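Local coordinates for protein glycosyl transferase family 9 (Veillonella parvula, PDB 3TOV) that probably transfers a sugar, perhaps a heptose, from a nucleotide-activated donor to a growing glycan, as a GT-B enzyme of the heptosyltransferase family, at residues Q50-N58 with H161-R169; R70-A81 with R101-I109. One frame throughout, in Å; residues are numbered along the deposited sequence.

Interaction 1 (Q50-N58 with H161-R169)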
loop_
_atom_site.group_PDB
_atom_site.type_symbol
_atom_site.label_atom_id
_atom_site.label_comp_id
_atom_site.label_asym_id
_atom_site.label_seq_id
_atom_site.Cartn_x
_atom_site.Cartn_y
_atom_site.Cartn_z
ATOM N N GLN A 50 4.866 9.324 -6.802
ATOM C CA GLN A 50 5.041 10.611 -6.143
ATOM C C GLN A 50 3.754 11.189 -5.550
ATOM O O GLN A 50 3.800 11.811 -4.488
ATOM C CB GLN A 50 5.754 11.610 -7.062
ATOM C CG GLN A 50 4.950 12.824 -7.473
ATOM C CD GLN A 50 5.297 13.253 -8.882
ATOM O OE1 GLN A 50 6.221 12.709 -9.491
ATOM N NE2 GLN A 50 4.554 14.220 -9.417
ATOM N N GLN A 51 2.614 10.976 -6.207
ATOM C CA GLN A 51 1.365 11.555 -5.710
ATOM C C GLN A 51 0.994 10.977 -4.337
ATOM O O GLN A 51 0.177 11.529 -3.605
ATOM C CB GLN A 51 0.229 11.351 -6.704
ATOM C CG GLN A 51 0.683 11.254 -8.134
ATOM C CD GLN A 51 -0.455 11.497 -9.110
ATOM O OE1 GLN A 51 -1.377 12.260 -8.825
ATOM N NE2 GLN A 51 -0.399 10.841 -10.262
ATOM N N VAL A 52 1.619 9.863 -3.992
ATOM C CA VAL A 52 1.364 9.184 -2.729
ATOM C C VAL A 52 1.891 9.957 -1.505
ATOM O O VAL A 52 1.301 9.928 -0.416
ATOM C CB VAL A 52 1.986 7.787 -2.774
ATOM C CG1 VAL A 52 2.134 7.216 -1.376
ATOM C CG2 VAL A 52 1.149 6.894 -3.666
HETATM N N MSE A 53 2.998 10.663 -1.695
HETATM C CA MSE A 53 3.642 11.344 -0.592
HETATM C C MSE A 53 3.499 12.865 -0.657
HETATM O O MSE A 53 3.648 13.541 0.359
HETATM C CB MSE A 53 5.114 10.951 -0.529
HETATM C CG MSE A 53 5.701 11.018 0.870
HETATM SE SE MSE A 53 5.041 9.597 2.021
HETATM C CE MSE A 53 5.970 8.101 1.228
ATOM N N GLU A 54 3.207 13.388 -1.845
ATOM C CA GLU A 54 3.136 14.832 -2.059
ATOM C C GLU A 54 2.662 15.553 -0.809
ATOM O O GLU A 54 3.450 16.084 -0.024
ATOM C CB GLU A 54 2.178 15.159 -3.202
ATOM C CG GLU A 54 2.834 15.384 -4.539
ATOM C CD GLU A 54 1.816 15.743 -5.604
ATOM O OE1 GLU A 54 1.164 16.808 -5.485
ATOM O OE2 GLU A 54 1.652 14.949 -6.556
ATOM N N TYR A 55 1.350 15.581 -0.646
ATOM C CA TYR A 55 0.748 16.095 0.563
ATOM C C TYR A 55 0.908 15.009 1.618
ATOM O O TYR A 55 0.458 13.872 1.430
ATOM C CB TYR A 55 -0.720 16.433 0.297
ATOM C CG TYR A 55 -0.919 17.145 -1.031
ATOM C CD1 TYR A 55 -1.084 18.522 -1.090
ATOM C CD2 TYR A 55 -0.921 16.438 -2.226
ATOM C CE1 TYR A 55 -1.257 19.174 -2.306
ATOM C CE2 TYR A 55 -1.094 17.074 -3.441
ATOM C CZ TYR A 55 -1.261 18.444 -3.479
ATOM O OH TYR A 55 -1.434 19.077 -4.693
ATOM N N ASN A 56 1.604 15.350 2.697
ATOM C CA ASN A 56 1.876 14.422 3.790
ATOM C C ASN A 56 2.492 15.163 4.949
ATOM O O ASN A 56 3.546 15.786 4.809
ATOM C CB ASN A 56 2.817 13.301 3.377
ATOM C CG ASN A 56 3.072 12.324 4.509
ATOM O OD1 ASN A 56 3.944 12.549 5.334
ATOM N ND2 ASN A 56 2.289 11.246 4.565
ATOM N N PRO A 57 1.851 15.071 6.110
ATOM C CA PRO A 57 2.065 15.960 7.257
ATOM C C PRO A 57 3.448 15.814 7.873
ATOM O O PRO A 57 3.970 16.766 8.454
ATOM C CB PRO A 57 0.993 15.505 8.254
ATOM C CG PRO A 57 0.035 14.642 7.454
ATOM C CD PRO A 57 0.885 14.007 6.409
ATOM N N ASN A 58 4.034 14.635 7.723
ATOM C CA ASN A 58 5.289 14.316 8.380
ATOM C C ASN A 58 6.552 14.767 7.631
ATOM O O ASN A 58 7.637 14.875 8.221
ATOM C CB ASN A 58 5.334 12.821 8.701
ATOM C CG ASN A 58 4.213 12.401 9.632
ATOM O OD1 ASN A 58 4.304 12.581 10.847
ATOM N ND2 ASN A 58 3.146 11.843 9.069
ATOM N N HIS A 161 -1.456 5.948 5.742
ATOM C CA HIS A 161 -2.061 7.242 5.494
ATOM C C HIS A 161 -1.632 7.779 4.131
ATOM O O HIS A 161 -0.466 7.694 3.755
ATOM C CB HIS A 161 -1.636 8.212 6.596
ATOM C CG HIS A 161 -2.225 9.576 6.458
ATOM N ND1 HIS A 161 -1.494 10.725 6.673
ATOM C CD2 HIS A 161 -3.475 9.979 6.131
ATOM C CE1 HIS A 161 -2.269 11.779 6.484
ATOM N NE2 HIS A 161 -3.475 11.353 6.153
ATOM N N ILE A 162 -2.586 8.299 3.374
ATOM C CA ILE A 162 -2.244 9.089 2.209
ATOM C C ILE A 162 -3.110 10.314 2.243
ATOM O O ILE A 162 -4.337 10.213 2.333
ATOM C CB ILE A 162 -2.457 8.356 0.900
ATOM C CG1 ILE A 162 -1.539 7.140 0.831
ATOM C CG2 ILE A 162 -2.150 9.288 -0.258
ATOM C CD1 ILE A 162 -1.554 6.438 -0.512
ATOM N N GLU A 163 -2.462 11.473 2.215
ATOM C CA GLU A 163 -3.164 12.735 2.343
ATOM C C GLU A 163 -3.603 13.111 0.955
ATOM O O GLU A 163 -2.767 13.196 0.058
ATOM C CB GLU A 163 -2.226 13.796 2.904
ATOM C CG GLU A 163 -2.919 15.008 3.468
ATOM C CD GLU A 163 -3.724 14.683 4.705
ATOM O OE1 GLU A 163 -3.271 15.036 5.818
ATOM O OE2 GLU A 163 -4.809 14.073 4.559
ATOM N N ILE A 164 -4.909 13.286 0.762
ATOM C CA ILE A 164 -5.433 13.655 -0.553
ATOM C C ILE A 164 -5.848 15.116 -0.528
ATOM O O ILE A 164 -6.319 15.616 0.490
ATOM C CB ILE A 164 -6.634 12.772 -1.010
ATOM C CG1 ILE A 164 -7.922 13.168 -0.284
ATOM C CG2 ILE A 164 -6.336 11.288 -0.836
ATOM C CD1 ILE A 164 -9.100 12.294 -0.637
ATOM N N CYS A 165 -5.665 15.806 -1.644
ATOM C CA CYS A 165 -5.973 17.227 -1.682
ATOM C C CYS A 165 -7.312 17.511 -2.346
ATOM O O CYS A 165 -7.983 16.610 -2.862
ATOM C CB CYS A 165 -4.874 17.997 -2.407
ATOM S SG CYS A 165 -4.913 17.796 -4.194
ATOM N N GLU A 166 -7.680 18.786 -2.339
ATOM C CA GLU A 166 -8.949 19.233 -2.897
ATOM C C GLU A 166 -9.176 18.753 -4.327
ATOM O O GLU A 166 -10.174 18.091 -4.619
ATOM C CB GLU A 166 -9.031 20.757 -2.850
ATOM C CG GLU A 166 -10.349 21.297 -3.352
ATOM C CD GLU A 166 -11.525 20.584 -2.719
ATOM O OE1 GLU A 166 -11.428 20.228 -1.521
ATOM O OE2 GLU A 166 -12.538 20.363 -3.423
ATOM N N GLU A 167 -8.247 19.098 -5.212
ATOM C CA GLU A 167 -8.398 18.820 -6.633
ATOM C C GLU A 167 -8.748 17.357 -6.891
ATOM O O GLU A 167 -9.417 17.037 -7.873
ATOM C CB GLU A 167 -7.130 19.214 -7.394
ATOM C CG GLU A 167 -7.386 19.767 -8.797
ATOM C CD GLU A 167 -6.859 18.858 -9.899
ATOM O OE1 GLU A 167 -5.631 18.864 -10.146
ATOM O OE2 GLU A 167 -7.673 18.140 -10.520
ATOM N N TRP A 168 -8.306 16.473 -6.002
ATOM C CA TRP A 168 -8.569 15.046 -6.150
ATOM C C TRP A 168 -9.964 14.681 -5.683
ATOM O O TRP A 168 -10.650 13.907 -6.337
ATOM C CB TRP A 168 -7.532 14.233 -5.395
ATOM C CG TRP A 168 -6.179 14.388 -5.964
ATOM C CD1 TRP A 168 -5.869 14.762 -7.235
ATOM C CD2 TRP A 168 -4.935 14.193 -5.286
ATOM N NE1 TRP A 168 -4.508 14.805 -7.397
ATOM C CE2 TRP A 168 -3.911 14.459 -6.213
ATOM C CE3 TRP A 168 -4.589 13.811 -3.989
ATOM C CZ2 TRP A 168 -2.563 14.357 -5.884
ATOM C CZ3 TRP A 168 -3.252 13.709 -3.665
ATOM C CH2 TRP A 168 -2.256 13.982 -4.608
ATOM N N ARG A 169 -10.385 15.240 -4.556
ATOM C CA ARG A 169 -11.758 15.064 -4.106
ATOM C C ARG A 169 -12.720 15.356 -5.246
ATOM O O ARG A 169 -13.740 14.678 -5.399
ATOM C CB ARG A 169 -12.059 16.002 -2.944
ATOM C CG ARG A 169 -10.928 16.090 -1.955
ATOM C CD ARG A 169 -11.255 15.448 -0.618
ATOM N NE ARG A 169 -10.109 15.563 0.278
ATOM C CZ ARG A 169 -9.614 16.722 0.709
ATOM N NH1 ARG A 169 -10.171 17.872 0.334
ATOM N NH2 ARG A 169 -8.562 16.738 1.519
HETATM O O HOH W 1 1.159 10.300 2.474
#

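Interaction 2 (R70-A81 with R101-I109). With SO4 (sulfate ion), chain F.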
loop_
_atom_site.group_PDB
_atom_site.type_symbol
_atom_site.label_atom_id
_atom_site.label_comp_id
_atom_site.label_asym_id
_atom_site.label_seq_id
_atom_site.Cartn_x
_atom_site.Cartn_y
_atom_site.Cartn_z
ATOM N N ARG A 70 20.578 1.251 -16.826
ATOM C CA ARG A 70 21.604 1.435 -15.802
ATOM C C ARG A 70 22.183 2.856 -15.747
ATOM O O ARG A 70 22.110 3.530 -14.712
ATOM C CB ARG A 70 22.723 0.391 -15.966
ATOM C CG ARG A 70 24.135 0.928 -15.737
ATOM C CD ARG A 70 24.966 0.019 -14.844
ATOM N NE ARG A 70 24.903 -1.378 -15.258
ATOM C CZ ARG A 70 24.130 -2.288 -14.678
ATOM N NH1 ARG A 70 23.353 -1.950 -13.657
ATOM N NH2 ARG A 70 24.141 -3.536 -15.121
ATOM N N HIS A 71 22.754 3.299 -16.864
ATOM C CA HIS A 71 23.389 4.608 -16.956
ATOM C C HIS A 71 22.400 5.692 -16.553
ATOM O O HIS A 71 22.721 6.589 -15.771
ATOM C CB HIS A 71 23.869 4.854 -18.387
ATOM C CG HIS A 71 24.309 3.611 -19.099
ATOM N ND1 HIS A 71 24.819 2.513 -18.437
ATOM C CD2 HIS A 71 24.307 3.288 -20.414
ATOM C CE1 HIS A 71 25.117 1.571 -19.315
ATOM N NE2 HIS A 71 24.816 2.017 -20.521
ATOM N N ASN A 72 21.194 5.588 -17.107
ATOM C CA ASN A 72 20.089 6.496 -16.811
ATOM C C ASN A 72 19.837 6.620 -15.311
ATOM O O ASN A 72 19.836 7.720 -14.757
ATOM C CB ASN A 72 18.817 6.026 -17.539
ATOM C CG ASN A 72 17.570 6.782 -17.104
ATOM O OD1 ASN A 72 16.857 6.358 -16.191
ATOM N ND2 ASN A 72 17.295 7.901 -17.768
ATOM N N SER A 73 19.628 5.487 -14.657
ATOM C CA SER A 73 19.372 5.485 -13.230
ATOM C C SER A 73 20.472 6.228 -12.478
ATOM O O SER A 73 20.212 7.254 -11.844
ATOM C CB SER A 73 19.240 4.052 -12.721
ATOM O OG SER A 73 18.154 3.403 -13.354
ATOM N N ILE A 74 21.702 5.719 -12.568
ATOM C CA ILE A 74 22.812 6.244 -11.770
ATOM C C ILE A 74 23.110 7.717 -12.057
ATOM O O ILE A 74 23.410 8.495 -11.151
ATOM C CB ILE A 74 24.095 5.400 -11.928
ATOM C CG1 ILE A 74 24.177 4.336 -10.833
ATOM C CG2 ILE A 74 25.320 6.278 -11.817
ATOM C CD1 ILE A 74 23.136 3.261 -10.923
ATOM N N SER A 75 23.030 8.102 -13.323
ATOM C CA SER A 75 23.124 9.507 -13.664
ATOM C C SER A 75 22.116 10.325 -12.840
ATOM O O SER A 75 22.460 11.376 -12.296
ATOM C CB SER A 75 22.888 9.699 -15.153
ATOM O OG SER A 75 22.625 11.056 -15.427
ATOM N N GLY A 76 20.883 9.827 -12.733
ATOM C CA GLY A 76 19.816 10.517 -12.022
ATOM C C GLY A 76 19.941 10.483 -10.509
ATOM O O GLY A 76 19.294 11.263 -9.796
ATOM N N LEU A 77 20.775 9.570 -10.018
ATOM C CA LEU A 77 21.031 9.414 -8.587
ATOM C C LEU A 77 22.154 10.353 -8.130
ATOM O O LEU A 77 22.017 11.084 -7.144
ATOM C CB LEU A 77 21.403 7.964 -8.288
ATOM C CG LEU A 77 20.341 6.925 -8.651
ATOM C CD1 LEU A 77 20.884 5.491 -8.583
ATOM C CD2 LEU A 77 19.139 7.100 -7.756
ATOM N N ASN A 78 23.272 10.326 -8.846
ATOM C CA ASN A 78 24.311 11.311 -8.633
ATOM C C ASN A 78 23.667 12.683 -8.656
ATOM O O ASN A 78 24.091 13.606 -7.958
ATOM C CB ASN A 78 25.357 11.204 -9.730
ATOM C CG ASN A 78 26.044 9.869 -9.732
ATOM O OD1 ASN A 78 26.296 9.298 -8.674
ATOM N ND2 ASN A 78 26.339 9.353 -10.915
ATOM N N GLU A 79 22.624 12.797 -9.469
ATOM C CA GLU A 79 21.885 14.036 -9.615
ATOM C C GLU A 79 21.185 14.371 -8.310
ATOM O O GLU A 79 21.477 15.390 -7.690
ATOM C CB GLU A 79 20.869 13.914 -10.754
ATOM C CG GLU A 79 20.504 15.243 -11.418
ATOM C CD GLU A 79 19.507 16.058 -10.607
ATOM O OE1 GLU A 79 18.749 15.454 -9.813
ATOM O OE2 GLU A 79 19.478 17.301 -10.764
ATOM N N VAL A 80 20.263 13.504 -7.903
ATOM C CA VAL A 80 19.518 13.651 -6.650
ATOM C C VAL A 80 20.397 13.999 -5.444
ATOM O O VAL A 80 20.063 14.895 -4.658
ATOM C CB VAL A 80 18.729 12.365 -6.333
ATOM C CG1 VAL A 80 18.684 12.106 -4.820
ATOM C CG2 VAL A 80 17.332 12.428 -6.958
ATOM N N ALA A 81 21.507 13.283 -5.297
ATOM C CA ALA A 81 22.455 13.588 -4.247
ATOM C C ALA A 81 22.906 15.055 -4.350
ATOM O O ALA A 81 22.744 15.826 -3.403
ATOM C CB ALA A 81 23.637 12.634 -4.315
ATOM N N ARG A 101 21.406 -0.190 -5.870
ATOM C CA ARG A 101 21.118 1.133 -6.401
ATOM C C ARG A 101 20.750 2.157 -5.324
ATOM O O ARG A 101 21.327 3.239 -5.268
ATOM C CB ARG A 101 20.064 1.059 -7.492
ATOM C CG ARG A 101 20.693 1.030 -8.863
ATOM C CD ARG A 101 19.758 0.492 -9.919
ATOM N NE ARG A 101 20.209 0.886 -11.250
ATOM C CZ ARG A 101 21.215 0.319 -11.910
ATOM N NH1 ARG A 101 21.538 0.767 -13.112
ATOM N NH2 ARG A 101 21.901 -0.685 -11.375
ATOM N N THR A 102 19.801 1.832 -4.459
ATOM C CA THR A 102 19.441 2.790 -3.430
ATOM C C THR A 102 20.538 2.888 -2.393
ATOM O O THR A 102 20.775 3.948 -1.817
ATOM C CB THR A 102 18.138 2.443 -2.744
ATOM O OG1 THR A 102 17.080 2.499 -3.703
ATOM C CG2 THR A 102 17.857 3.452 -1.654
ATOM N N SER A 103 21.213 1.779 -2.145
ATOM C CA SER A 103 22.303 1.802 -1.195
ATOM C C SER A 103 23.338 2.766 -1.744
ATOM O O SER A 103 23.825 3.638 -1.041
ATOM C CB SER A 103 22.883 0.402 -1.001
ATOM O OG SER A 103 21.903 -0.478 -0.479
ATOM N N TYR A 104 23.648 2.628 -3.022
ATOM C CA TYR A 104 24.530 3.577 -3.658
ATOM C C TYR A 104 24.108 5.008 -3.349
ATOM O O TYR A 104 24.894 5.814 -2.860
ATOM C CB TYR A 104 24.531 3.361 -5.168
ATOM C CG TYR A 104 25.286 4.424 -5.912
ATOM C CD1 TYR A 104 26.656 4.334 -6.080
ATOM C CD2 TYR A 104 24.627 5.527 -6.430
ATOM C CE1 TYR A 104 27.348 5.307 -6.760
ATOM C CE2 TYR A 104 25.308 6.507 -7.108
ATOM C CZ TYR A 104 26.669 6.396 -7.272
ATOM O OH TYR A 104 27.358 7.381 -7.935
ATOM N N LEU A 105 22.858 5.326 -3.649
ATOM C CA LEU A 105 22.362 6.677 -3.437
ATOM C C LEU A 105 22.659 7.189 -2.020
ATOM O O LEU A 105 23.264 8.247 -1.859
ATOM C CB LEU A 105 20.865 6.749 -3.743
ATOM C CG LEU A 105 20.240 8.095 -3.400
ATOM C CD1 LEU A 105 21.047 9.209 -4.037
ATOM C CD2 LEU A 105 18.799 8.141 -3.858
ATOM N N ALA A 106 22.234 6.435 -1.007
ATOM C CA ALA A 106 22.455 6.802 0.396
ATOM C C ALA A 106 23.926 7.087 0.683
ATOM O O ALA A 106 24.262 7.984 1.448
ATOM C CB ALA A 106 21.947 5.697 1.326
ATOM N N TRP A 107 24.801 6.298 0.076
ATOM C CA TRP A 107 26.229 6.514 0.192
ATOM C C TRP A 107 26.594 7.814 -0.513
ATOM O O TRP A 107 27.230 8.679 0.079
ATOM C CB TRP A 107 26.989 5.340 -0.429
ATOM C CG TRP A 107 28.454 5.580 -0.615
ATOM C CD1 TRP A 107 29.432 5.409 0.317
ATOM C CD2 TRP A 107 29.110 6.025 -1.809
ATOM N NE1 TRP A 107 30.659 5.724 -0.217
ATOM C CE2 TRP A 107 30.490 6.106 -1.523
ATOM C CE3 TRP A 107 28.668 6.372 -3.091
ATOM C CZ2 TRP A 107 31.433 6.518 -2.471
ATOM C CZ3 TRP A 107 29.613 6.783 -4.031
ATOM C CH2 TRP A 107 30.974 6.849 -3.713
ATOM N N LYS A 108 26.170 7.954 -1.770
ATOM C CA LYS A 108 26.529 9.110 -2.574
ATOM C C LYS A 108 26.164 10.441 -1.920
ATOM O O LYS A 108 26.868 11.437 -2.095
ATOM C CB LYS A 108 25.897 9.028 -3.960
ATOM C CG LYS A 108 26.370 10.129 -4.920
ATOM C CD LYS A 108 27.847 9.954 -5.322
ATOM C CE LYS A 108 28.509 11.300 -5.610
ATOM N NZ LYS A 108 27.553 12.278 -6.244
ATOM N N ILE A 109 25.066 10.469 -1.179
ATOM C CA ILE A 109 24.710 11.663 -0.424
ATOM C C ILE A 109 25.847 12.066 0.537
ATOM O O ILE A 109 26.131 13.250 0.733
ATOM C CB ILE A 109 23.395 11.438 0.325
ATOM C CG1 ILE A 109 22.271 11.199 -0.692
ATOM C CG2 ILE A 109 23.077 12.611 1.227
ATOM C CD1 ILE A 109 21.065 10.454 -0.141
HETATM S S SO4 F . 20.009 3.918 -20.442
HETATM O O1 SO4 F . 21.236 4.668 -20.690
HETATM O O2 SO4 F . 18.844 4.793 -20.568
HETATM O O3 SO4 F . 19.919 2.810 -21.390
HETATM O O4 SO4 F . 20.059 3.381 -19.088
#

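Interaction 1 (Q50-N58 with H161-R169)
Y55 and W168 form the aromatic pair of this contact: the tyrosine presents its edge to the face of the indole's six-membered ring in an offset edge-to-face stack, centroids 5.2 Å apart and planes at 84°. C165 CB lies 3.8 Å from the centroid of the Y55 ring, 12° off the normal, a CH-pi contact over the face. With chi1 at 75°, C165 SG sits between its own backbone N and carbonyl carbon, meeting the tyrosine ring obliquely and covering the centre of a W168 face. Toward helix 19-23, V52 CG1 touches I162 CD1 at 3.9 Å, and V52 O lies 3.5 Å from I162 CG2. W168, V52 and I162 are buried, whereas the tyrosine lies on the exposed side.

The other end is looser. CG of the exposed P57 comes to the edge of the H161 imidazole, 3.8 Å from its CE1. No direct hydrogen bond joins the segments; a water donates to V52 O (2.9 Å) and accepts from N56 ND2, with a weak bond to H161 O. N56 OD1 accepts from N58 N in an Asx turn.

Q51 and W168 both touch P254 of helix 252-260 in the second Rossmann-like half. The contact packs the loop between strands 40-46 and 61-65 against C165, at the N-cap position of helix 166-178, consistent with a connection between the halves of a GT-B fold.

Interaction 2 (R70-A81 with R101-I109)
L77 and L105 meet at the middle of the helix pair, their CD2 methyls 4.0 Å apart as the side chains cross obliquely. L105 CG stands opposite its own backbone N (chi1 174°), which directs the two methyls into the facing helix, where CD1 also reaches V80 CG1 at 3.8 Å. Farther along, the small A81 permits the closest pairing of backbones, its CA 4.8 Å from that of I109, and its CB packs on I109 CG1 and K108 CG. The axes of the two segments approach to 8.9 Å and run in the same general direction, crossing at -34°.

This is the packing of successive helices in a Rossmann-like domain: helix 70-87 carries the beta-alpha-beta crossover from strand 61-65 to strand 92-95, and helix 100-109 the next one, to strand 113-116. V80 also touches I63 and V65, and A106 touches V93, so both helices lie on the parallel sheet.

Outward from this core, Y104 OH donates a hydrogen bond to N78 OD1, which lies near the ring plane; the modelled bond is too short for its length to be trusted. At the N-terminal end of helix 70-87, R101 extends from CG to NE and lays one guanidinium face on I74, whose CD1 is 3.6 Å from R101 CZ, while S73 CB borders the guanidinium edge. Replacing R101 with an alanine would probably uncover I74 CD1 and open a gap beside S73 CB. R70 is poorly ordered, so its closeness to R101 is doubtful. Beyond it, a sulfate, probably from the crystallisation liquor, accepts through O4 from N72 N at 3.2 Å (N-H...O 163°).

In the fold
Both contacts involve the N-terminal Rossmann-like half, one within it and one at its border. Interaction 2 joins two helices within that half, on its outer part, centred 25 Å from the centre of the chain; interaction 1, at 14 Å, probably lies near the passage from one half to the other. Their centres are 26 Å apart and their nearest atoms about 11 Å, so they do not touch. In sequence, both segments of interaction 2 fall between 50-58 and 161-169. In GT-B enzymes the active site occupies the cleft between the halves, and interaction 1 lies nearer that boundary. The sulfates near interaction 2 are probably from the crystallisation liquor, so no substrate site is inferred from them.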